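Long-range contacts in geranyltranstransferase (Agrobacterium tumefaciens, PDB 2H8O), which probably catalyses the condensation of geranyl diphosphate with isopentenyl diphosphate to give farnesyl diphosphate, as an all-helical prenyl synthase with two copies in its assembly: residues E75-G80 with P140-F146; E105-V110 with D170-A174; R246-F250 with L312-Y316. One frame throughout, in Å; residues are numbered along the deposited sequence.

Contact 1 of 3, residues E75-G80 with P140-F146; sequences EAMRHG and PTVHRKF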
ATOM      1  N   GLU A  75     -14.623   1.675  11.115  1.00 16.04           N
ATOM      2  CA  GLU A  75     -15.081   3.003  11.564  1.00 17.03           C
ATOM      3  C   GLU A  75     -13.943   4.040  11.545  1.00 16.50           C
ATOM      4  O   GLU A  75     -14.158   5.193  11.186  1.00 17.44           O
ATOM      5  CB  GLU A  75     -15.691   2.893  12.968  1.00 17.69           C
ATOM      6  CG  GLU A  75     -17.048   2.218  12.990  1.00 20.53           C
ATOM      7  CD  GLU A  75     -17.598   2.030  14.391  1.00 22.49           C
ATOM      8  OE1 GLU A  75     -16.976   2.513  15.369  1.00 30.81           O
ATOM      9  OE2 GLU A  75     -18.677   1.383  14.530  1.00 30.03           O
ATOM     10  N   ALA A  76     -12.748   3.619  11.947  1.00 15.74           N
ATOM     11  CA  ALA A  76     -11.577   4.498  11.962  1.00 14.91           C
ATOM     12  C   ALA A  76     -11.198   4.926  10.551  1.00 15.37           C
ATOM     13  O   ALA A  76     -10.862   6.099  10.314  1.00 15.34           O
ATOM     14  CB  ALA A  76     -10.393   3.815  12.676  1.00 14.37           C
ATOM     15  N   MET A  77     -11.250   3.971   9.613  1.00 15.08           N
ATOM     16  CA  MET A  77     -11.015   4.257   8.196  1.00 14.30           C
ATOM     17  C   MET A  77     -12.039   5.277   7.689  1.00 14.60           C
ATOM     18  O   MET A  77     -11.673   6.236   7.027  1.00 15.50           O
ATOM     19  CB  MET A  77     -11.060   2.984   7.333  1.00 14.34           C
ATOM     20  CG  MET A  77      -9.983   1.929   7.670  1.00 14.10           C
ATOM     21  SD  MET A  77     -10.248   0.260   6.904  1.00 10.90           S
ATOM     22  CE  MET A  77      -9.953   0.670   5.157  1.00 15.46           C
ATOM     23  N   ARG A  78     -13.323   5.051   7.965  1.00 14.37           N
ATOM     24  CA  ARG A  78     -14.357   5.994   7.563  1.00 15.65           C
ATOM     25  C   ARG A  78     -14.125   7.384   8.152  1.00 15.30           C
ATOM     26  O   ARG A  78     -14.325   8.402   7.466  1.00 16.33           O
ATOM     27  CB  ARG A  78     -15.727   5.495   7.976  1.00 15.78           C
ATOM     28  CG  ARG A  78     -16.225   4.254   7.260  1.00 16.40           C
ATOM     29  CD  ARG A  78     -17.520   3.780   7.893  1.00 18.51           C
ATOM     30  NE  ARG A  78     -17.961   2.512   7.320  1.00 19.34           N
ATOM     31  CZ  ARG A  78     -18.570   1.540   7.989  1.00 22.36           C
ATOM     32  NH1 ARG A  78     -18.928   0.434   7.351  1.00 21.94           N
ATOM     33  NH2 ARG A  78     -18.849   1.665   9.293  1.00 24.04           N
ATOM     34  N   HIS A  79     -13.696   7.432   9.413  1.00 15.49           N
ATOM     35  CA  HIS A  79     -13.413   8.704  10.070  1.00 15.77           C
ATOM     36  C   HIS A  79     -12.277   9.421   9.338  1.00 16.27           C
ATOM     37  O   HIS A  79     -12.334  10.629   9.103  1.00 16.52           O
ATOM     38  CB  HIS A  79     -13.069   8.515  11.549  1.00 16.14           C
ATOM     39  CG  HIS A  79     -13.041   9.806  12.315  1.00 16.22           C
ATOM     40  ND1 HIS A  79     -14.189  10.484  12.664  1.00 21.02           N
ATOM     41  CD2 HIS A  79     -12.007  10.567  12.748  1.00 17.75           C
ATOM     42  CE1 HIS A  79     -13.862  11.592  13.306  1.00 20.35           C
ATOM     43  NE2 HIS A  79     -12.544  11.661  13.379  1.00 18.51           N
ATOM     44  N   GLY A  80     -11.250   8.668   8.964  1.00 16.08           N
ATOM     45  CA  GLY A  80     -10.119   9.228   8.240  1.00 16.39           C
ATOM     46  C   GLY A  80     -10.538   9.818   6.907  1.00 16.67           C
ATOM     47  O   GLY A  80     -10.076  10.886   6.503  1.00 18.32           O
ATOM     48  N   PRO A 140     -11.992  15.515  15.872  1.00 19.58           N
ATOM     49  CA  PRO A 140     -10.853  14.806  16.438  1.00 19.09           C
ATOM     50  C   PRO A 140     -10.145  14.015  15.344  1.00 17.84           C
ATOM     51  O   PRO A 140     -10.774  13.509  14.423  1.00 18.01           O
ATOM     52  CB  PRO A 140     -11.482  13.857  17.465  1.00 18.83           C
ATOM     53  CG  PRO A 140     -12.913  13.758  17.062  1.00 19.60           C
ATOM     54  CD  PRO A 140     -13.266  15.047  16.442  1.00 19.97           C
ATOM     55  N   THR A 141      -8.834  13.952  15.441  1.00 17.37           N
ATOM     56  CA  THR A 141      -8.074  13.100  14.554  1.00 16.92           C
ATOM     57  C   THR A 141      -8.323  11.628  14.901  1.00 16.67           C
ATOM     58  O   THR A 141      -8.848  11.287  15.943  1.00 15.66           O
ATOM     59  CB  THR A 141      -6.589  13.443  14.623  1.00 16.98           C
ATOM     60  OG1 THR A 141      -6.194  13.535  15.985  1.00 17.94           O
ATOM     61  CG2 THR A 141      -6.306  14.780  13.935  1.00 17.42           C
ATOM     62  N   VAL A 142      -7.944  10.735  13.993  1.00 15.53           N
ATOM     63  CA  VAL A 142      -8.275   9.327  14.177  1.00 16.09           C
ATOM     64  C   VAL A 142      -7.668   8.767  15.460  1.00 15.92           C
ATOM     65  O   VAL A 142      -8.341   8.021  16.168  1.00 15.80           O
ATOM     66  CB  VAL A 142      -7.893   8.469  12.934  1.00 15.88           C
ATOM     67  CG1 VAL A 142      -8.067   6.978  13.221  1.00 15.77           C
ATOM     68  CG2 VAL A 142      -8.732   8.892  11.747  1.00 15.37           C
ATOM     69  N   HIS A 143      -6.427   9.130  15.787  1.00 16.49           N
ATOM     70  CA  HIS A 143      -5.782   8.568  16.996  1.00 17.63           C
ATOM     71  C   HIS A 143      -6.415   9.096  18.284  1.00 18.24           C
ATOM     72  O   HIS A 143      -6.359   8.432  19.315  1.00 18.92           O
ATOM     73  CB  HIS A 143      -4.251   8.776  17.026  1.00 17.78           C
ATOM     74  CG  HIS A 143      -3.832  10.206  17.006  1.00 18.13           C
ATOM     75  ND1 HIS A 143      -3.750  10.922  15.834  1.00 17.84           N
ATOM     76  CD2 HIS A 143      -3.490  11.066  18.002  1.00 18.11           C
ATOM     77  CE1 HIS A 143      -3.371  12.157  16.104  1.00 18.90           C
ATOM     78  NE2 HIS A 143      -3.206  12.275  17.408  1.00 18.80           N
ATOM     79  N   ARG A 144      -7.023  10.273  18.204  1.00 19.03           N
ATOM     80  CA  ARG A 144      -7.741  10.862  19.347  1.00 19.71           C
ATOM     81  C   ARG A 144      -9.117  10.232  19.539  1.00 19.89           C
ATOM     82  O   ARG A 144      -9.490   9.901  20.665  1.00 21.38           O
ATOM     83  CB  ARG A 144      -7.858  12.376  19.171  1.00 20.47           C
ATOM     84  CG  ARG A 144      -6.516  13.070  19.187  1.00 24.37           C
ATOM     85  CD  ARG A 144      -6.030  13.304  20.582  1.00 30.56           C
ATOM     86  NE  ARG A 144      -6.885  14.287  21.239  1.00 34.04           N
ATOM     87  CZ  ARG A 144      -6.760  14.686  22.502  1.00 35.53           C
ATOM     88  NH1 ARG A 144      -5.800  14.188  23.279  1.00 37.07           N
ATOM     89  NH2 ARG A 144      -7.602  15.585  22.988  1.00 36.53           N
ATOM     90  N   LYS A 145      -9.869  10.055  18.459  1.00 19.48           N
ATOM     91  CA  LYS A 145     -11.195   9.430  18.537  1.00 19.59           C
ATOM     92  C   LYS A 145     -11.132   7.919  18.845  1.00 19.28           C
ATOM     93  O   LYS A 145     -11.996   7.372  19.547  1.00 19.55           O
ATOM     94  CB  LYS A 145     -11.967   9.691  17.238  1.00 20.20           C
ATOM     95  CG  LYS A 145     -13.374   9.116  17.216  1.00 20.77           C
ATOM     96  CD  LYS A 145     -14.179   9.671  16.054  1.00 21.94           C
ATOM     97  CE  LYS A 145     -15.634   9.160  16.095  1.00 25.96           C
ATOM     98  NZ  LYS A 145     -16.479   9.846  17.116  1.00 29.80           N
ATOM     99  N   PHE A 146     -10.102   7.253  18.328  1.00 18.68           N
ATOM    100  CA  PHE A 146      -9.866   5.831  18.559  1.00 18.70           C
ATOM    101  C   PHE A 146      -8.626   5.716  19.445  1.00 18.87           C
ATOM    102  O   PHE A 146      -8.674   6.062  20.633  1.00 19.16           O
ATOM    103  CB  PHE A 146      -9.754   5.088  17.208  1.00 18.53           C
ATOM    104  CG  PHE A 146     -11.016   5.188  16.392  1.00 17.56           C
ATOM    105  CD1 PHE A 146     -11.998   4.217  16.480  1.00 19.76           C
ATOM    106  CD2 PHE A 146     -11.257   6.307  15.606  1.00 17.69           C
ATOM    107  CE1 PHE A 146     -13.186   4.342  15.771  1.00 18.69           C
ATOM    108  CE2 PHE A 146     -12.438   6.437  14.891  1.00 18.62           C
ATOM    109  CZ  PHE A 146     -13.403   5.444  14.971  1.00 18.55           C
TER

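Contact 2 of 3, residues E105-V110 with D170-A174; sequences EAGLHV and DNPLA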
ATOM      1  N   GLU A 105     -16.816   6.042 -15.091  1.00 17.54           N
ATOM      2  CA  GLU A 105     -16.913   5.111 -13.961  1.00 17.77           C
ATOM      3  C   GLU A 105     -15.512   4.706 -13.537  1.00 17.06           C
ATOM      4  O   GLU A 105     -15.223   4.633 -12.354  1.00 16.45           O
ATOM      5  CB  GLU A 105     -17.764   3.869 -14.307  1.00 18.21           C
ATOM      6  CG  GLU A 105     -18.015   2.936 -13.131  1.00 19.22           C
ATOM      7  CD  GLU A 105     -18.913   1.748 -13.473  1.00 21.80           C
ATOM      8  OE1 GLU A 105     -19.266   1.557 -14.669  1.00 28.27           O
ATOM      9  OE2 GLU A 105     -19.293   1.021 -12.529  1.00 27.97           O
ATOM     10  N   ALA A 106     -14.636   4.461 -14.507  1.00 17.05           N
ATOM     11  CA  ALA A 106     -13.233   4.166 -14.176  1.00 16.48           C
ATOM     12  C   ALA A 106     -12.585   5.377 -13.493  1.00 16.25           C
ATOM     13  O   ALA A 106     -11.869   5.248 -12.488  1.00 16.13           O
ATOM     14  CB  ALA A 106     -12.490   3.760 -15.425  1.00 16.61           C
ATOM     15  N   GLY A 107     -12.880   6.565 -14.007  1.00 15.30           N
ATOM     16  CA  GLY A 107     -12.431   7.808 -13.368  1.00 15.59           C
ATOM     17  C   GLY A 107     -12.868   7.950 -11.919  1.00 15.45           C
ATOM     18  O   GLY A 107     -12.081   8.340 -11.050  1.00 15.98           O
ATOM     19  N   LEU A 108     -14.128   7.606 -11.655  1.00 15.06           N
ATOM     20  CA  LEU A 108     -14.663   7.660 -10.300  1.00 15.37           C
ATOM     21  C   LEU A 108     -13.950   6.663  -9.370  1.00 15.34           C
ATOM     22  O   LEU A 108     -13.599   7.003  -8.236  1.00 16.01           O
ATOM     23  CB  LEU A 108     -16.166   7.402 -10.323  1.00 15.32           C
ATOM     24  CG  LEU A 108     -16.899   7.630  -9.015  1.00 16.37           C
ATOM     25  CD1 LEU A 108     -16.876   9.102  -8.624  1.00 20.59           C
ATOM     26  CD2 LEU A 108     -18.327   7.107  -9.114  1.00 17.29           C
ATOM     27  N   HIS A 109     -13.727   5.440  -9.855  1.00 14.67           N
ATOM     28  CA  HIS A 109     -13.049   4.413  -9.047  1.00 14.76           C
ATOM     29  C   HIS A 109     -11.619   4.818  -8.755  1.00 14.26           C
ATOM     30  O   HIS A 109     -11.165   4.720  -7.615  1.00 14.98           O
ATOM     31  CB  HIS A 109     -13.111   3.055  -9.754  1.00 14.49           C
ATOM     32  CG  HIS A 109     -14.390   2.339  -9.494  1.00 15.02           C
ATOM     33  ND1 HIS A 109     -15.603   2.807  -9.948  1.00 17.76           N
ATOM     34  CD2 HIS A 109     -14.665   1.257  -8.736  1.00 14.63           C
ATOM     35  CE1 HIS A 109     -16.571   2.025  -9.502  1.00 15.44           C
ATOM     36  NE2 HIS A 109     -16.029   1.074  -8.766  1.00 18.78           N
ATOM     37  N   VAL A 110     -10.899   5.275  -9.786  1.00 14.27           N
ATOM     38  CA  VAL A 110      -9.495   5.705  -9.567  1.00 14.70           C
ATOM     39  C   VAL A 110      -9.415   6.934  -8.660  1.00 14.88           C
ATOM     40  O   VAL A 110      -8.543   7.004  -7.797  1.00 15.50           O
ATOM     41  CB  VAL A 110      -8.770   5.925 -10.894  1.00 14.35           C
ATOM     42  CG1 VAL A 110      -7.367   6.464 -10.669  1.00 13.88           C
ATOM     43  CG2 VAL A 110      -8.752   4.609 -11.658  1.00 14.71           C
ATOM     44  N   ASP A 170     -14.360  -4.569 -10.446  1.00 21.26           N
ATOM     45  CA  ASP A 170     -15.455  -3.581 -10.512  1.00 21.83           C
ATOM     46  C   ASP A 170     -15.018  -2.177 -10.946  1.00 21.37           C
ATOM     47  O   ASP A 170     -15.859  -1.284 -11.079  1.00 22.17           O
ATOM     48  CB  ASP A 170     -16.285  -3.554  -9.221  1.00 23.92           C
ATOM     49  CG  ASP A 170     -15.541  -3.030  -8.051  1.00 27.14           C
ATOM     50  OD1 ASP A 170     -14.355  -2.656  -8.204  1.00 32.55           O
ATOM     51  OD2 ASP A 170     -16.153  -3.000  -6.949  1.00 35.91           O
ATOM     52  N   ASN A 171     -13.709  -1.995 -11.166  1.00 19.84           N
ATOM     53  CA  ASN A 171     -13.188  -0.837 -11.870  1.00 19.45           C
ATOM     54  C   ASN A 171     -13.166  -1.199 -13.347  1.00 18.65           C
ATOM     55  O   ASN A 171     -12.382  -2.070 -13.754  1.00 18.11           O
ATOM     56  CB  ASN A 171     -11.764  -0.506 -11.402  1.00 18.64           C
ATOM     57  CG  ASN A 171     -11.196   0.718 -12.093  1.00 19.48           C
ATOM     58  OD1 ASN A 171     -11.929   1.465 -12.744  1.00 20.05           O
ATOM     59  ND2 ASN A 171      -9.882   0.937 -11.959  1.00 17.63           N
ATOM     60  N   PRO A 172     -14.057  -0.577 -14.162  1.00 18.14           N
ATOM     61  CA  PRO A 172     -14.162  -1.010 -15.556  1.00 18.30           C
ATOM     62  C   PRO A 172     -13.047  -0.434 -16.403  1.00 18.80           C
ATOM     63  O   PRO A 172     -13.212   0.607 -17.032  1.00 19.08           O
ATOM     64  CB  PRO A 172     -15.541  -0.474 -15.981  1.00 17.68           C
ATOM     65  CG  PRO A 172     -15.713   0.764 -15.173  1.00 18.00           C
ATOM     66  CD  PRO A 172     -15.000   0.521 -13.849  1.00 18.10           C
ATOM     67  N   LEU A 173     -11.892  -1.103 -16.368  1.00 18.67           N
ATOM     68  CA  LEU A 173     -10.667  -0.621 -16.992  1.00 18.54           C
ATOM     69  C   LEU A 173      -9.764  -1.815 -17.356  1.00 18.32           C
ATOM     70  O   LEU A 173      -9.645  -2.764 -16.590  1.00 17.92           O
ATOM     71  CB  LEU A 173      -9.958   0.313 -16.023  1.00 19.23           C
ATOM     72  CG  LEU A 173      -8.766   1.107 -16.527  1.00 19.30           C
ATOM     73  CD1 LEU A 173      -9.209   2.054 -17.652  1.00 21.03           C
ATOM     74  CD2 LEU A 173      -8.142   1.871 -15.358  1.00 18.82           C
ATOM     75  N   ALA A 174      -9.159  -1.774 -18.542  1.00 18.52           N
ATOM     76  CA  ALA A 174      -8.316  -2.876 -19.011  1.00 17.98           C
ATOM     77  C   ALA A 174      -7.138  -3.088 -18.063  1.00 17.81           C
ATOM     78  O   ALA A 174      -6.638  -2.139 -17.460  1.00 17.72           O
ATOM     79  CB  ALA A 174      -7.803  -2.613 -20.415  1.00 18.57           C
TER
HETATM   80  O   HOH W   1     -18.380  -1.452 -11.735  1.00 35.90           O
HETATM   81  O   HOH W   2     -18.004  -0.692  -6.828  1.00 36.42           O

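Contact 3 of 3, residues R246-F250 with L312-Y316; sequences RLRLF and LLAPY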
ATOM      1  N   ARG A 246       1.459  15.600 -21.590  1.00 18.69           N
ATOM      2  CA  ARG A 246       0.782  16.891 -21.479  1.00 18.51           C
ATOM      3  C   ARG A 246       0.016  16.964 -20.145  1.00 17.73           C
ATOM      4  O   ARG A 246       0.129  17.951 -19.398  1.00 17.03           O
ATOM      5  CB  ARG A 246      -0.176  17.099 -22.652  1.00 18.99           C
ATOM      6  CG  ARG A 246      -0.917  18.429 -22.636  1.00 19.71           C
ATOM      7  CD  ARG A 246      -1.636  18.712 -23.967  1.00 22.24           C
ATOM      8  NE  ARG A 246      -0.653  18.757 -25.069  1.00 25.09           N
ATOM      9  CZ  ARG A 246       0.082  19.819 -25.426  1.00 27.08           C
ATOM     10  NH1 ARG A 246      -0.056  21.006 -24.837  1.00 26.87           N
ATOM     11  NH2 ARG A 246       0.960  19.708 -26.419  1.00 28.35           N
ATOM     12  N   LEU A 247      -0.761  15.927 -19.854  1.00 17.36           N
ATOM     13  CA  LEU A 247      -1.547  15.934 -18.606  1.00 16.85           C
ATOM     14  C   LEU A 247      -0.667  15.839 -17.362  1.00 16.67           C
ATOM     15  O   LEU A 247      -0.954  16.493 -16.358  1.00 16.31           O
ATOM     16  CB  LEU A 247      -2.661  14.877 -18.625  1.00 16.98           C
ATOM     17  CG  LEU A 247      -4.012  15.372 -19.163  1.00 16.19           C
ATOM     18  CD1 LEU A 247      -4.646  16.380 -18.207  1.00 16.66           C
ATOM     19  CD2 LEU A 247      -3.893  15.986 -20.557  1.00 16.21           C
ATOM     20  N   ARG A 248       0.403  15.054 -17.429  1.00 17.42           N
ATOM     21  CA  ARG A 248       1.434  15.053 -16.376  1.00 17.99           C
ATOM     22  C   ARG A 248       1.991  16.473 -16.104  1.00 18.15           C
ATOM     23  O   ARG A 248       2.041  16.989 -14.931  1.00 19.75           O
ATOM     24  CB  ARG A 248       2.548  14.059 -16.748  1.00 18.64           C
ATOM     25  CG  ARG A 248       3.601  13.860 -15.686  1.00 18.41           C
ATOM     26  CD  ARG A 248       4.750  13.022 -16.236  1.00 21.56           C
ATOM     27  NE  ARG A 248       5.892  12.935 -15.332  1.00 23.10           N
ATOM     28  CZ  ARG A 248       5.994  12.097 -14.308  1.00 25.55           C
ATOM     29  NH1 ARG A 248       5.013  11.254 -14.030  1.00 26.16           N
ATOM     30  NH2 ARG A 248       7.097  12.097 -13.552  1.00 27.38           N
ATOM     31  N   LEU A 249       2.414  17.131 -17.166  1.00 17.77           N
ATOM     32  CA  LEU A 249       2.943  18.470 -17.016  1.00 17.86           C
ATOM     33  C   LEU A 249       1.904  19.407 -16.410  1.00 17.24           C
ATOM     34  O   LEU A 249       2.228  20.223 -15.535  1.00 18.04           O
ATOM     35  CB  LEU A 249       3.422  19.016 -18.361  1.00 18.30           C
ATOM     36  CG  LEU A 249       4.685  18.559 -19.043  1.00 22.77           C
ATOM     37  CD1 LEU A 249       4.905  19.504 -20.212  1.00 22.06           C
ATOM     38  CD2 LEU A 249       5.884  18.589 -18.114  1.00 25.26           C
ATOM     39  N   PHE A 250       0.663  19.302 -16.871  1.00 16.00           N
ATOM     40  CA  PHE A 250      -0.428  20.097 -16.305  1.00 16.06           C
ATOM     41  C   PHE A 250      -0.530  19.827 -14.794  1.00 15.37           C
ATOM     42  O   PHE A 250      -0.646  20.748 -13.979  1.00 15.74           O
ATOM     43  CB  PHE A 250      -1.755  19.783 -17.001  1.00 15.41           C
ATOM     44  CG  PHE A 250      -2.918  20.549 -16.445  1.00 15.66           C
ATOM     45  CD1 PHE A 250      -3.172  21.861 -16.828  1.00 14.69           C
ATOM     46  CD2 PHE A 250      -3.754  19.969 -15.511  1.00 15.91           C
ATOM     47  CE1 PHE A 250      -4.256  22.558 -16.295  1.00 16.57           C
ATOM     48  CE2 PHE A 250      -4.816  20.668 -14.968  1.00 16.77           C
ATOM     49  CZ  PHE A 250      -5.069  21.954 -15.364  1.00 16.80           C
ATOM     50  N   LEU A 312      -1.112  24.708 -21.686  1.00 18.72           N
ATOM     51  CA  LEU A 312      -0.971  23.277 -21.918  1.00 18.72           C
ATOM     52  C   LEU A 312      -2.250  22.655 -22.419  1.00 18.68           C
ATOM     53  O   LEU A 312      -2.213  21.716 -23.190  1.00 18.88           O
ATOM     54  CB  LEU A 312      -0.516  22.535 -20.652  1.00 18.70           C
ATOM     55  CG  LEU A 312       0.954  22.693 -20.298  1.00 17.14           C
ATOM     56  CD1 LEU A 312       1.231  22.294 -18.833  1.00 17.95           C
ATOM     57  CD2 LEU A 312       1.809  21.862 -21.264  1.00 16.62           C
ATOM     58  N   LEU A 313      -3.392  23.172 -21.967  1.00 18.42           N
ATOM     59  CA  LEU A 313      -4.668  22.583 -22.349  1.00 18.58           C
ATOM     60  C   LEU A 313      -5.376  23.322 -23.475  1.00 19.13           C
ATOM     61  O   LEU A 313      -6.506  22.964 -23.828  1.00 18.83           O
ATOM     62  CB  LEU A 313      -5.590  22.520 -21.130  1.00 18.36           C
ATOM     63  CG  LEU A 313      -5.068  21.663 -19.980  1.00 17.95           C
ATOM     64  CD1 LEU A 313      -6.198  21.417 -18.940  1.00 19.28           C
ATOM     65  CD2 LEU A 313      -4.440  20.331 -20.441  1.00 19.06           C
ATOM     66  N   ALA A 314      -4.712  24.323 -24.044  1.00 20.26           N
ATOM     67  CA  ALA A 314      -5.251  25.098 -25.155  1.00 20.51           C
ATOM     68  C   ALA A 314      -5.792  24.225 -26.275  1.00 21.06           C
ATOM     69  O   ALA A 314      -6.857  24.533 -26.824  1.00 21.70           O
ATOM     70  CB  ALA A 314      -4.179  26.039 -25.707  1.00 20.48           C
ATOM     71  N   PRO A 315      -5.073  23.146 -26.639  1.00 21.28           N
ATOM     72  CA  PRO A 315      -5.551  22.379 -27.801  1.00 21.66           C
ATOM     73  C   PRO A 315      -6.936  21.741 -27.652  1.00 21.87           C
ATOM     74  O   PRO A 315      -7.551  21.392 -28.661  1.00 22.42           O
ATOM     75  CB  PRO A 315      -4.484  21.288 -27.965  1.00 22.07           C
ATOM     76  CG  PRO A 315      -3.276  21.845 -27.323  1.00 22.36           C
ATOM     77  CD  PRO A 315      -3.800  22.601 -26.134  1.00 21.58           C
ATOM     78  N   TYR A 316      -7.422  21.596 -26.419  1.00 21.09           N
ATOM     79  CA  TYR A 316      -8.736  21.001 -26.171  1.00 21.26           C
ATOM     80  C   TYR A 316      -9.881  22.005 -26.201  1.00 20.74           C
ATOM     81  O   TYR A 316     -11.033  21.601 -26.070  1.00 20.48           O
ATOM     82  CB  TYR A 316      -8.741  20.251 -24.831  1.00 21.47           C
ATOM     83  CG  TYR A 316      -7.691  19.183 -24.797  1.00 22.37           C
ATOM     84  CD1 TYR A 316      -7.925  17.921 -25.340  1.00 22.45           C
ATOM     85  CD2 TYR A 316      -6.444  19.444 -24.244  1.00 23.36           C
ATOM     86  CE1 TYR A 316      -6.927  16.942 -25.328  1.00 23.60           C
ATOM     87  CE2 TYR A 316      -5.456  18.483 -24.231  1.00 24.28           C
ATOM     88  CZ  TYR A 316      -5.699  17.240 -24.782  1.00 23.48           C
ATOM     89  OH  TYR A 316      -4.681  16.313 -24.746  1.00 25.61           O
TER

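Contact 1 of 3, residues E75-G80 with P140-F146
His79 reaches across from helix 71-82 and gives its NE2 hydrogen to the backbone oxygen of Pro140. The bond, 2.8 Å from His79 NE2 to Pro140 O, is nearly straight at 167°, and the acceptor lies in the plane of the imidazole, which fixes both the rotation of the ring and NE2 as a donor. The CG of His79 stands anti to its backbone N (chi1 -169°), a torsion that swings the ring off the helix toward the end of strand 139-140. Over one face of the imidazole, toward its rim, lies Lys145 CD, 3.5 Å from the centroid of the His79 ring in a CH-pi contact, while Val142 CG2 meets the ring edge. Lys145 is extended to CE and bends only at chi4; Lys145 NZ ends 5.0 Å from His79 ND1, not in contact.

Phe146, just past the end of helix 142-145, turns its flat side to the helix. Ala76 CB sits 3.8 Å from the centroid of the Phe146 ring, almost exactly on its normal, and His79 CB comes to the ring edge. Val142 packs on the helix beside them, with CG1 on Ala76 CB and CG2 on the backbone of Gly80, 3.8 Å from Gly80 N. Helix 148-167 receives Ala76 on Thr150 and Val142 on Ala151, and the short strand 139-140 leads into helix 142-145.

Contact 2 of 3, residues E105-V110 with D170-A174
A backbone carbonyl lies over the face of the His109 imidazole: Asp170 O is 3.3 Å from His109 NE2, at an angle too poor for a hydrogen bond. The ring's other nitrogen is used within its own helix, ND1 donating to Glu105 O over 3.0 Å from above the carbonyl plane, opposite the side taken by His109 N. Two waters bridge the segments instead. One donates to both Glu105 OE2 and Asp170 O; the other links Asp170 OD2, to which it donates, with His109 NE2 at a long 3.3 Å.

The amide of Asn171 runs past His109 nearly parallel to the ring, 5° between planes. With CG anti to the backbone N (chi1 -179°), its OD1 is carried to 3.3 Å from Ala106 CA, where it is buried without a hydrogen-bond partner, whereas ND2 binds Ile166 O. Pro172, centre of an inverse gamma turn, sets CG 3.7 Å from Glu105 OE1 and against the extended glutamate chain, and Ala106 CB touches Pro172 O at 3.6 Å. The loop between helices 148-167 and 175-189 is thus laid on helix 104-125, with Ile236 of helix 211-237 meeting Ala106, Val110 and Leu173.

Contact 3 of 3, residues R246-F250 with L312-Y316
The end of helix 295-312 and the turn after it approach the side of helix 241-267, with Leu312 and Phe250 as the nearest backbone pair at 6.5 Å between their CA atoms; Leu313 leaves helical geometry and residues 314-316 form a 3-10 segment. Arg246 closes the polar side. Its NH1 donates to Leu312 O over 2.8 Å with an N-H...O angle of 160°, the oxygen lying near the guanidinium plane and the donor tilted 17° from the carbonyl plane. The chain is extended as far as CD and then bends at chi3 (-60°), which wraps the guanidinium around the same carbonyl: Arg246 CD is itself only 3.2 Å from Leu312 O. Pro315 CG lies over one guanidinium face, toward its rim, while Arg246 CD meets the edge of the Tyr316 ring, 3.8 Å from CE2. The arginine thus touches Leu312, Pro315 and Tyr316, and its bond occupies a carbonyl oxygen at the point where the helix ends.

The apolar side is made by two consecutive leucines. Leu312 lays CD1 against the helix backbone, 3.6 Å from Phe250 N, and against Leu249 CB, while its CD2 meets Leu249 CD1. Leu313 sends CD1 over one face of the Phe250 ring in a CH-pi contact, 3.8 Å from the ring centroid, and the two side chains cross at about a right angle. Leu247 adds a looser touch, CD2 to Leu313 CD2 at 4.4 Å.

Tyr316 OH is hydrogen-bonded to Glu243, a turn earlier on helix 241-267. Helix 321-331 extends the apolar side, with Leu323 against both Phe250 and Leu313, and helix 88-99 adds Ser96 on Leu247 and Leu99 on Tyr316.

Overall arrangement
From the N terminus, helix 71-82 supplies the first half of contact 1 and helix 104-125 the first half of contact 2 before either is closed. Residues 140-146 then complete contact 1, and the loop at 170-174, after helix 148-167, completes contact 2, so the two cross along the chain, although their centres are about 27 Å apart. Contact 3 follows in series, bringing the turn after helix 295-312 back to helix 241-267. Contacts 1 and 3 lie on opposite sides of the chain's centre, about 38 Å between centres. Together they fasten short connecting segments to helices of the all-alpha prenyl synthase fold, and none touches another.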